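Local coordinates for cellulose binding protein (Clavibacter michiganensis subsp. michiganensis, PDB 4JCW) that forms the two-domain expansin-like part of a probable endo-1,4-beta-glucanase and binds beta-glucose units along its surface, at residues A[4-9]-A[71-76]; A[59-64]-A[84-89]; A[110-115]-A[125-130]. All coordinates share one frame; numbering follows the deposited sequence.

Interaction 1 of 3, residues A[4-9]-A[71-76]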
loop_
_atom_site.group_PDB
_atom_site.type_symbol
_atom_site.label_atom_id
_atom_site.label_comp_id
_atom_site.label_asym_id
_atom_site.label_seq_id
_atom_site.Cartn_x
_atom_site.Cartn_y
_atom_site.Cartn_z
ATOM N N HIS A 4 -16.125 -11.752 -25.116
ATOM C CA HIS A 4 -15.228 -12.005 -26.240
ATOM C C HIS A 4 -14.300 -10.818 -26.434
ATOM O O HIS A 4 -14.752 -9.683 -26.573
ATOM C CB HIS A 4 -16.022 -12.272 -27.516
ATOM C CG HIS A 4 -17.020 -13.374 -27.371
ATOM N ND1 HIS A 4 -16.652 -14.698 -27.262
ATOM C CD2 HIS A 4 -18.371 -13.350 -27.292
ATOM C CE1 HIS A 4 -17.735 -15.443 -27.127
ATOM N NE2 HIS A 4 -18.790 -14.650 -27.141
ATOM N N GLY A 5 -13.002 -11.083 -26.447
ATOM C CA GLY A 5 -12.037 -10.001 -26.534
ATOM C C GLY A 5 -10.646 -10.446 -26.934
ATOM O O GLY A 5 -10.473 -11.274 -27.831
ATOM N N ARG A 6 -9.647 -9.899 -26.257
ATOM C CA ARG A 6 -8.269 -10.167 -26.619
ATOM C C ARG A 6 -7.365 -10.185 -25.394
ATOM O O ARG A 6 -7.737 -9.691 -24.321
ATOM C CB ARG A 6 -7.791 -9.118 -27.616
ATOM C CG ARG A 6 -8.009 -7.709 -27.125
ATOM C CD ARG A 6 -7.624 -6.682 -28.164
ATOM N NE ARG A 6 -7.403 -5.386 -27.531
ATOM C CZ ARG A 6 -6.565 -4.460 -27.982
ATOM N NH1 ARG A 6 -5.865 -4.670 -29.092
ATOM N NH2 ARG A 6 -6.436 -3.316 -27.324
ATOM N N ALA A 7 -6.182 -10.771 -25.547
ATOM C CA ALA A 7 -5.209 -10.774 -24.464
ATOM C C ALA A 7 -3.860 -10.268 -24.934
ATOM O O ALA A 7 -3.465 -10.502 -26.068
ATOM C CB ALA A 7 -5.063 -12.165 -23.894
ATOM N N THR A 8 -3.172 -9.562 -24.046
ATOM C CA THR A 8 -1.760 -9.285 -24.189
ATOM C C THR A 8 -1.099 -9.969 -23.007
ATOM O O THR A 8 -1.775 -10.647 -22.226
ATOM C CB THR A 8 -1.492 -7.788 -24.129
ATOM O OG1 THR A 8 -2.200 -7.227 -23.011
ATOM C CG2 THR A 8 -1.974 -7.136 -25.404
ATOM N N HIS A 9 0.213 -9.802 -22.871
ATOM C CA HIS A 9 0.916 -10.392 -21.736
ATOM C C HIS A 9 1.830 -9.410 -20.987
ATOM O O HIS A 9 2.295 -8.410 -21.542
ATOM C CB HIS A 9 1.673 -11.673 -22.138
ATOM C CG HIS A 9 2.633 -11.489 -23.271
ATOM N ND1 HIS A 9 3.811 -10.785 -23.143
ATOM C CD2 HIS A 9 2.600 -11.936 -24.551
ATOM C CE1 HIS A 9 4.458 -10.795 -24.296
ATOM N NE2 HIS A 9 3.745 -11.488 -25.167
ATOM N N GLY A 71 -4.697 0.594 -18.793
ATOM C CA GLY A 71 -4.727 0.791 -20.233
ATOM C C GLY A 71 -5.497 -0.272 -21.014
ATOM O O GLY A 71 -5.645 -0.154 -22.229
ATOM N N CYS A 72 -5.985 -1.306 -20.333
ATOM C CA CYS A 72 -6.799 -2.335 -20.997
ATOM C C CYS A 72 -8.257 -1.906 -21.082
ATOM O O CYS A 72 -8.853 -1.522 -20.078
ATOM C CB CYS A 72 -6.742 -3.660 -20.245
ATOM S SG CYS A 72 -5.138 -4.464 -20.237
ATOM N N GLU A 73 -8.835 -1.984 -22.272
ATOM C CA GLU A 73 -10.262 -1.724 -22.404
ATOM C C GLU A 73 -11.010 -2.944 -21.895
ATOM O O GLU A 73 -10.423 -4.015 -21.748
ATOM C CB GLU A 73 -10.639 -1.445 -23.856
ATOM C CG GLU A 73 -10.560 -2.649 -24.788
ATOM C CD GLU A 73 -9.170 -2.897 -25.369
ATOM O OE1 GLU A 73 -9.070 -3.622 -26.389
ATOM O OE2 GLU A 73 -8.179 -2.386 -24.810
ATOM N N VAL A 74 -12.304 -2.779 -21.640
ATOM C CA VAL A 74 -13.133 -3.896 -21.208
ATOM C C VAL A 74 -13.068 -4.976 -22.282
ATOM O O VAL A 74 -13.253 -4.683 -23.451
ATOM C CB VAL A 74 -14.576 -3.435 -20.962
ATOM C CG1 VAL A 74 -15.522 -4.632 -20.836
ATOM C CG2 VAL A 74 -14.640 -2.559 -19.710
ATOM N N GLY A 75 -12.754 -6.212 -21.890
ATOM C CA GLY A 75 -12.604 -7.299 -22.847
ATOM C C GLY A 75 -11.161 -7.632 -23.203
ATOM O O GLY A 75 -10.882 -8.628 -23.875
ATOM N N HIS A 76 -10.243 -6.780 -22.760
ATOM C CA HIS A 76 -8.810 -6.949 -22.992
ATOM C C HIS A 76 -8.169 -7.354 -21.670
ATOM O O HIS A 76 -8.120 -6.564 -20.725
ATOM C CB HIS A 76 -8.230 -5.611 -23.499
ATOM C CG HIS A 76 -6.738 -5.586 -23.666
ATOM N ND1 HIS A 76 -6.075 -4.481 -24.161
ATOM C CD2 HIS A 76 -5.783 -6.511 -23.409
ATOM C CE1 HIS A 76 -4.777 -4.726 -24.195
ATOM N NE2 HIS A 76 -4.573 -5.950 -23.743
#

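Interaction 2 of 3, residues A[59-64]-A[84-89]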
loop_
_atom_site.group_PDB
_atom_site.type_symbol
_atom_site.label_atom_id
_atom_site.label_comp_id
_atom_site.label_asym_id
_atom_site.label_seq_id
_atom_site.Cartn_x
_atom_site.Cartn_y
_atom_site.Cartn_z
ATOM N N GLY A 59 -6.391 -23.564 -26.245
ATOM C CA GLY A 59 -7.268 -24.244 -25.305
ATOM C C GLY A 59 -7.802 -23.315 -24.238
ATOM O O GLY A 59 -8.050 -22.147 -24.513
ATOM N N THR A 60 -7.970 -23.842 -23.025
ATOM C CA THR A 60 -8.576 -23.116 -21.912
ATOM C C THR A 60 -7.721 -23.239 -20.653
ATOM O O THR A 60 -7.264 -24.328 -20.301
ATOM C CB THR A 60 -9.998 -23.659 -21.607
ATOM O OG1 THR A 60 -10.873 -23.382 -22.709
ATOM C CG2 THR A 60 -10.567 -23.015 -20.357
ATOM N N VAL A 61 -7.487 -22.116 -19.987
ATOM C CA VAL A 61 -6.779 -22.114 -18.711
ATOM C C VAL A 61 -7.526 -21.242 -17.710
ATOM O O VAL A 61 -8.341 -20.404 -18.091
ATOM C CB VAL A 61 -5.359 -21.546 -18.846
ATOM C CG1 VAL A 61 -4.528 -22.380 -19.825
ATOM C CG2 VAL A 61 -5.418 -20.086 -19.279
ATOM N N ARG A 62 -7.239 -21.440 -16.428
ATOM C CA ARG A 62 -7.826 -20.617 -15.372
ATOM C C ARG A 62 -6.780 -19.644 -14.826
ATOM O O ARG A 62 -5.638 -20.022 -14.595
ATOM C CB ARG A 62 -8.378 -21.497 -14.248
ATOM C CG ARG A 62 -8.929 -20.724 -13.052
ATOM C CD ARG A 62 -9.732 -21.641 -12.139
ATOM N NE ARG A 62 -10.861 -22.237 -12.851
ATOM C CZ ARG A 62 -11.776 -23.027 -12.296
ATOM N NH1 ARG A 62 -11.712 -23.338 -11.005
ATOM N NH2 ARG A 62 -12.760 -23.515 -13.042
ATOM N N VAL A 63 -7.160 -18.385 -14.647
ATOM C CA VAL A 63 -6.239 -17.407 -14.089
ATOM C C VAL A 63 -6.875 -16.690 -12.907
ATOM O O VAL A 63 -8.084 -16.463 -12.887
ATOM C CB VAL A 63 -5.760 -16.384 -15.155
ATOM C CG1 VAL A 63 -4.923 -17.080 -16.211
ATOM C CG2 VAL A 63 -6.941 -15.690 -15.806
ATOM N N GLN A 64 -6.063 -16.359 -11.913
ATOM C CA GLN A 64 -6.539 -15.575 -10.786
ATOM C C GLN A 64 -6.467 -14.094 -11.114
ATOM O O GLN A 64 -5.463 -13.622 -11.652
ATOM C CB GLN A 64 -5.702 -15.854 -9.543
ATOM C CG GLN A 64 -6.343 -15.305 -8.268
ATOM C CD GLN A 64 -5.653 -15.774 -6.995
ATOM O OE1 GLN A 64 -4.611 -16.420 -7.037
ATOM N NE2 GLN A 64 -6.227 -15.421 -5.853
ATOM N N PHE A 84 -0.421 -16.738 -21.081
ATOM C CA PHE A 84 -0.411 -16.383 -22.490
ATOM C C PHE A 84 0.176 -17.516 -23.324
ATOM O O PHE A 84 -0.402 -17.895 -24.333
ATOM C CB PHE A 84 0.370 -15.083 -22.725
ATOM C CG PHE A 84 0.090 -14.432 -24.060
ATOM C CD1 PHE A 84 -0.773 -13.347 -24.152
ATOM C CD2 PHE A 84 0.695 -14.900 -25.223
ATOM C CE1 PHE A 84 -1.031 -12.739 -25.378
ATOM C CE2 PHE A 84 0.448 -14.293 -26.454
ATOM C CZ PHE A 84 -0.415 -13.208 -26.531
ATOM N N ARG A 85 1.309 -18.072 -22.897
ATOM C CA ARG A 85 1.967 -19.123 -23.674
ATOM C C ARG A 85 1.107 -20.381 -23.738
ATOM O O ARG A 85 1.172 -21.133 -24.707
ATOM C CB ARG A 85 3.345 -19.471 -23.107
ATOM C CG ARG A 85 4.376 -18.370 -23.214
ATOM C CD ARG A 85 5.751 -18.876 -22.811
ATOM N NE ARG A 85 6.757 -17.825 -22.885
ATOM C CZ ARG A 85 7.479 -17.554 -23.968
ATOM N NH1 ARG A 85 7.309 -18.264 -25.077
ATOM N NH2 ARG A 85 8.373 -16.574 -23.944
ATOM N N ALA A 86 0.306 -20.606 -22.704
ATOM C CA ALA A 86 -0.545 -21.793 -22.663
ATOM C C ALA A 86 -1.701 -21.659 -23.649
ATOM O O ALA A 86 -2.240 -22.653 -24.120
ATOM C CB ALA A 86 -1.075 -22.029 -21.247
ATOM N N LEU A 87 -2.079 -20.423 -23.961
ATOM C CA LEU A 87 -3.210 -20.172 -24.855
ATOM C C LEU A 87 -2.795 -19.853 -26.288
ATOM O O LEU A 87 -3.555 -20.100 -27.229
ATOM C CB LEU A 87 -4.065 -19.021 -24.325
ATOM C CG LEU A 87 -4.727 -19.241 -22.967
ATOM C CD1 LEU A 87 -5.504 -17.999 -22.561
ATOM C CD2 LEU A 87 -5.625 -20.471 -22.982
ATOM N N GLY A 88 -1.606 -19.288 -26.472
ATOM C CA GLY A 88 -1.217 -18.895 -27.814
ATOM C C GLY A 88 0.264 -18.716 -28.077
ATOM O O GLY A 88 1.106 -19.157 -27.301
ATOM N N ASP A 89 0.572 -18.072 -29.197
ATOM C CA ASP A 89 1.952 -17.829 -29.584
ATOM C C ASP A 89 2.435 -16.553 -28.899
ATOM O O ASP A 89 1.913 -15.463 -29.156
ATOM C CB ASP A 89 2.069 -17.704 -31.103
ATOM C CG ASP A 89 3.498 -17.448 -31.567
ATOM O OD1 ASP A 89 3.673 -16.788 -32.614
ATOM O OD2 ASP A 89 4.445 -17.908 -30.891
#

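Interaction 3 of 3, residues A[110-115]-A[125-130]. With BGC (beta-D-glucopyranose), chain C; BGC (beta-D-glucopyranose), chain B.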
loop_
_atom_site.group_PDB
_atom_site.type_symbol
_atom_site.label_atom_id
_atom_site.label_comp_id
_atom_site.label_asym_id
_atom_site.label_seq_id
_atom_site.Cartn_x
_atom_site.Cartn_y
_atom_site.Cartn_z
ATOM N N VAL A 110 -11.241 -20.345 3.820
ATOM C CA VAL A 110 -11.068 -18.900 3.911
ATOM C C VAL A 110 -9.918 -18.576 4.856
ATOM O O VAL A 110 -9.783 -19.191 5.914
ATOM C CB VAL A 110 -12.358 -18.212 4.428
ATOM C CG1 VAL A 110 -12.133 -16.721 4.651
ATOM C CG2 VAL A 110 -13.508 -18.430 3.463
ATOM N N ALA A 111 -9.066 -17.638 4.462
ATOM C CA ALA A 111 -8.017 -17.163 5.353
ATOM C C ALA A 111 -8.093 -15.650 5.491
ATOM O O ALA A 111 -8.720 -14.964 4.668
ATOM C CB ALA A 111 -6.642 -17.600 4.861
ATOM N N ILE A 112 -7.481 -15.128 6.551
ATOM C CA ILE A 112 -7.475 -13.687 6.775
ATOM C C ILE A 112 -6.058 -13.197 7.035
ATOM O O ILE A 112 -5.304 -13.818 7.786
ATOM C CB ILE A 112 -8.379 -13.304 7.967
ATOM C CG1 ILE A 112 -9.832 -13.694 7.694
ATOM C CG2 ILE A 112 -8.293 -11.816 8.253
ATOM C CD1 ILE A 112 -10.512 -12.864 6.640
ATOM N N ARG A 113 -5.677 -12.102 6.384
ATOM C CA ARG A 113 -4.393 -11.479 6.666
ATOM C C ARG A 113 -4.584 -10.038 7.122
ATOM O O ARG A 113 -5.235 -9.257 6.446
ATOM C CB ARG A 113 -3.478 -11.517 5.446
ATOM C CG ARG A 113 -2.140 -10.860 5.712
ATOM C CD ARG A 113 -1.171 -11.143 4.606
ATOM N NE ARG A 113 -1.571 -10.531 3.347
ATOM C CZ ARG A 113 -0.692 -10.184 2.412
ATOM N NH1 ARG A 113 0.591 -10.406 2.639
ATOM N NH2 ARG A 113 -1.087 -9.626 1.272
ATOM N N VAL A 114 -4.014 -9.703 8.272
ATOM C CA VAL A 114 -4.042 -8.331 8.769
ATOM C C VAL A 114 -2.896 -7.564 8.110
ATOM O O VAL A 114 -1.784 -8.083 8.009
ATOM C CB VAL A 114 -3.910 -8.321 10.300
ATOM C CG1 VAL A 114 -3.800 -6.905 10.822
ATOM C CG2 VAL A 114 -5.110 -9.040 10.933
ATOM N N LYS A 115 -3.175 -6.345 7.643
ATOM C CA LYS A 115 -2.179 -5.532 6.935
ATOM C C LYS A 115 -1.002 -5.149 7.825
ATOM O O LYS A 115 -1.179 -4.878 9.021
ATOM C CB LYS A 115 -2.806 -4.251 6.379
ATOM C CG LYS A 115 -1.953 -3.599 5.285
ATOM C CD LYS A 115 -2.631 -2.397 4.670
ATOM C CE LYS A 115 -1.807 -1.836 3.503
ATOM N NZ LYS A 115 -0.468 -1.330 3.938
ATOM N N LEU A 125 -7.849 -5.539 6.696
ATOM C CA LEU A 125 -7.971 -6.998 6.584
ATOM C C LEU A 125 -8.114 -7.433 5.123
ATOM O O LEU A 125 -8.869 -6.834 4.351
ATOM C CB LEU A 125 -9.188 -7.519 7.347
ATOM C CG LEU A 125 -9.436 -7.226 8.818
ATOM C CD1 LEU A 125 -10.619 -8.052 9.281
ATOM C CD2 LEU A 125 -8.213 -7.522 9.646
ATOM N N GLN A 126 -7.415 -8.498 4.755
ATOM C CA GLN A 126 -7.558 -9.092 3.430
ATOM C C GLN A 126 -8.187 -10.464 3.538
ATOM O O GLN A 126 -7.736 -11.296 4.324
ATOM C CB GLN A 126 -6.195 -9.227 2.760
ATOM C CG GLN A 126 -6.200 -10.008 1.463
ATOM C CD GLN A 126 -4.866 -9.892 0.725
ATOM O OE1 GLN A 126 -3.837 -10.415 1.170
ATOM N NE2 GLN A 126 -4.879 -9.186 -0.397
ATOM N N VAL A 127 -9.234 -10.688 2.744
ATOM C CA VAL A 127 -9.947 -11.960 2.757
ATOM C C VAL A 127 -9.427 -12.828 1.626
ATOM O O VAL A 127 -9.506 -12.453 0.450
ATOM C CB VAL A 127 -11.443 -11.764 2.594
ATOM C CG1 VAL A 127 -12.184 -13.134 2.695
ATOM C CG2 VAL A 127 -11.963 -10.797 3.655
ATOM N N LEU A 128 -8.863 -13.967 2.003
ATOM C CA LEU A 128 -8.275 -14.900 1.055
ATOM C C LEU A 128 -9.220 -16.089 0.835
ATOM O O LEU A 128 -9.866 -16.550 1.774
ATOM C CB LEU A 128 -6.915 -15.380 1.590
ATOM C CG LEU A 128 -5.890 -14.257 1.831
ATOM C CD1 LEU A 128 -4.651 -14.776 2.537
ATOM C CD2 LEU A 128 -5.533 -13.592 0.513
ATOM N N ASN A 129 -9.286 -16.572 -0.405
ATOM C CA ASN A 129 -10.010 -17.801 -0.764
ATOM C C ASN A 129 -11.528 -17.742 -0.608
ATOM O O ASN A 129 -12.156 -18.773 -0.360
ATOM C CB ASN A 129 -9.477 -19.020 0.003
ATOM C CG ASN A 129 -7.958 -19.085 0.024
ATOM O OD1 ASN A 129 -7.304 -18.934 -1.005
ATOM N ND2 ASN A 129 -7.392 -19.312 1.202
ATOM N N ALA A 130 -12.114 -16.558 -0.757
ATOM C CA ALA A 130 -13.575 -16.447 -0.810
ATOM C C ALA A 130 -14.102 -17.075 -2.102
ATOM O O ALA A 130 -15.200 -17.637 -2.131
ATOM C CB ALA A 130 -14.003 -14.998 -0.712
HETATM C C2 BGC C . -3.103 2.829 3.214
HETATM C C3 BGC C . -2.728 3.705 4.381
HETATM C C4 BGC C . -1.802 2.918 5.314
HETATM C C5 BGC C . -0.560 2.514 4.547
HETATM C C6 BGC C . 0.294 1.613 5.460
HETATM C C1 BGC C . -1.836 2.451 2.529
HETATM O O2 BGC C . -3.907 3.571 2.276
HETATM O O3 BGC C . -3.981 4.017 4.981
HETATM O O4 BGC C . -1.342 3.629 6.498
HETATM O O5 BGC C . -0.957 1.720 3.418
HETATM O O6 BGC C . -0.412 0.434 5.890
HETATM C C2 BGC B . 0.247 -0.279 -0.657
HETATM C C3 BGC B . -0.637 -0.044 0.558
HETATM C C4 BGC B . -1.339 1.280 0.385
HETATM C C5 BGC B . -2.152 1.317 -0.851
HETATM C C6 BGC B . -2.640 2.772 -0.928
HETATM C C1 BGC B . -0.697 -0.283 -1.879
HETATM O O2 BGC B . 0.977 -1.539 -0.580
HETATM O O3 BGC B . 0.195 -0.032 1.727
HETATM O O4 BGC B . -2.217 1.647 1.439
HETATM O O5 BGC B . -1.324 1.031 -1.977
HETATM O O6 BGC B . -3.423 3.007 -2.081
#

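Interaction 1 of 3, residues A[4-9]-A[71-76]
E73 OE2 is gripped from two directions, by the guanidinium of R6 across the contact and by the ring of H76, three residues on in the same loop. R6 NH2 reaches it at 3.2 Å along a nearly straight N-H (168°), within the guanidinium plane and on the syn lone pair. H76 ND1 donates to the same OE2 over 3.0 Å, leaving in the plane of the ring but arriving from above the carboxylate. The other oxygen, E73 OE1, completes the salt bridge with R6 NE at 2.7 Å, although that N-H points poorly at it and the bond is weak. The guanidinium and carboxylate planes stand 45° apart, so the pair is twisted rather than a flat two-pronged clasp.

R6 gets there by turning CG between its backbone N and carbonyl carbon (chi1 53°) and then running extended to NE, which carries the charged end over the loop. This is a worked case of a loop being fastened to the strand it approaches: 71-76 leads into strand 76-80, which runs parallel to strand 3-10 in a barrel consistent with the double-psi fold of the expansin N-terminal domain. The backbone joins in where R6 N bonds to G75 O at 3.0 Å. G75 occupies a type II turn from E73 to H76, closed by H76 N on E73 O, and its positive phi suits a residue without a side chain.

The far edge of the H76 ring is fixed as well. H76 NE2 donates to T8 OG1 at 2.8 Å, close to the ring plane, and that hydroxyl is also hydrogen-bonded to D78. Over the centre of one ring face lies C72 SG, 3.7 Å above the plane, itself tied to C69 in a disulfide.

Interaction 2 of 3, residues A[59-64]-A[84-89]
V61 offers both of its methyls to the last turn of helix 81-87: both meet L87, and CG1 meets A86 as well. Its chi1 of -60° sets CG1 beside the backbone N and CG2 between that N and the carbonyl carbon. CG2 thereby lies against the branched end of L87, 3.7 Å from L87 CD2 and only slightly farther from L87 CG. CG1 turns to the helix surface, where it meets A86 CB at 3.8 Å while also touching L87 CD2.

The leucine is placed for this by its own torsions. With CG beside the backbone N (chi1 -62°) and CD1 carried on in an extended line from CA, the CD2 branch is left to face the strand. CD2 comes down on the backbone too, 3.3 Å from G59 O, a snug approach of a methyl to a carbonyl oxygen.

No hydrogen bond crosses between the two segments; between them the contact is apolar, and it sets the C-terminal end of this short helix beside strand 59-68 of what is probably a double-psi barrel. L87 reaches beyond V61 to V54 and I95, on two further barrel strands, and is accordingly buried. Where the helix ends, F84 O accepts from both L87 N and G88 N. A separate hold on this end comes from K58, just before G59, which bonds through its NZ to R85 O and G88 O and pairs by backbone with L87.

Interaction 3 of 3, residues A[110-115]-A[125-130]
R113, Q126 and, on the opposite face of the sheet, L125 bury the most surface here. The two polar side chains leave neighbouring antiparallel strands side by side and pointing the same way, their guanidinium and amide planes only 10° apart. Q126 OE1 is forked between two donors of the arginine: R113 NH2 at 2.9 Å, somewhat tilted from both planes, and R113 NE at 3.1 Å, a weak bond. Both chains start with CG opposite the backbone N, and a bend at chi3 of R113 (66°) brings NE and NH2 round to the amide oxygen. R113 NH2 also bonds to I18 O, and Q126 NE2 to S24 O, both in the N-terminal domain, so the pair helps join the two domains.

Beneath them R113 and Q126 form a hydrogen-bonded pair, R113 N to Q126 O at 3.0 Å and Q126 N to R113 O at 2.9 Å; A111 and L128 repeat the pattern. Strands 111-114 and 124-128 thus make a beta hairpin in the expansin C-terminal domain, in this family an immunoglobulin-like beta sandwich. On the other face L125 CD2 lies 3.7 Å from V114 CG2 in a non-hydrogen-bonded pair, and I112 CD1 meets V127 CG2 farther along.

Where the first strand ends, K115 extends to the bound glucose units: K115 NZ donates to O3 of the chain B sugar at 2.6 Å and to O6 and O5 of the chain C sugar, and K115 of the second subunit bonds to glucose as well.

Strand 111-114 is flanked on its other edge by 191-193 and strand 124-128 by 156-157. The face of I112 and V127 is covered by L181 and L184 of strand 178-184 and by I134 and V137 of strand 134-141.

Starting from the N terminus, strand 3-10 is met again when 71-76 returns to it, and interaction 1 closes that long loop. Interaction 2 opens inside it, on strand 59-68, and closes beyond it at helix 81-87, so the two cross. They also touch: F84, in helix 81-87, packs on the backbone of A7 and T8 and on the ring of H9. Together they tie the first strand, the 71-76 loop and the helix to one barrel. Interaction 3 follows in series as a local hairpin, closing the short loop between 110-115 and 125-130 in the second domain, its centre about 28 Å from that of interaction 1.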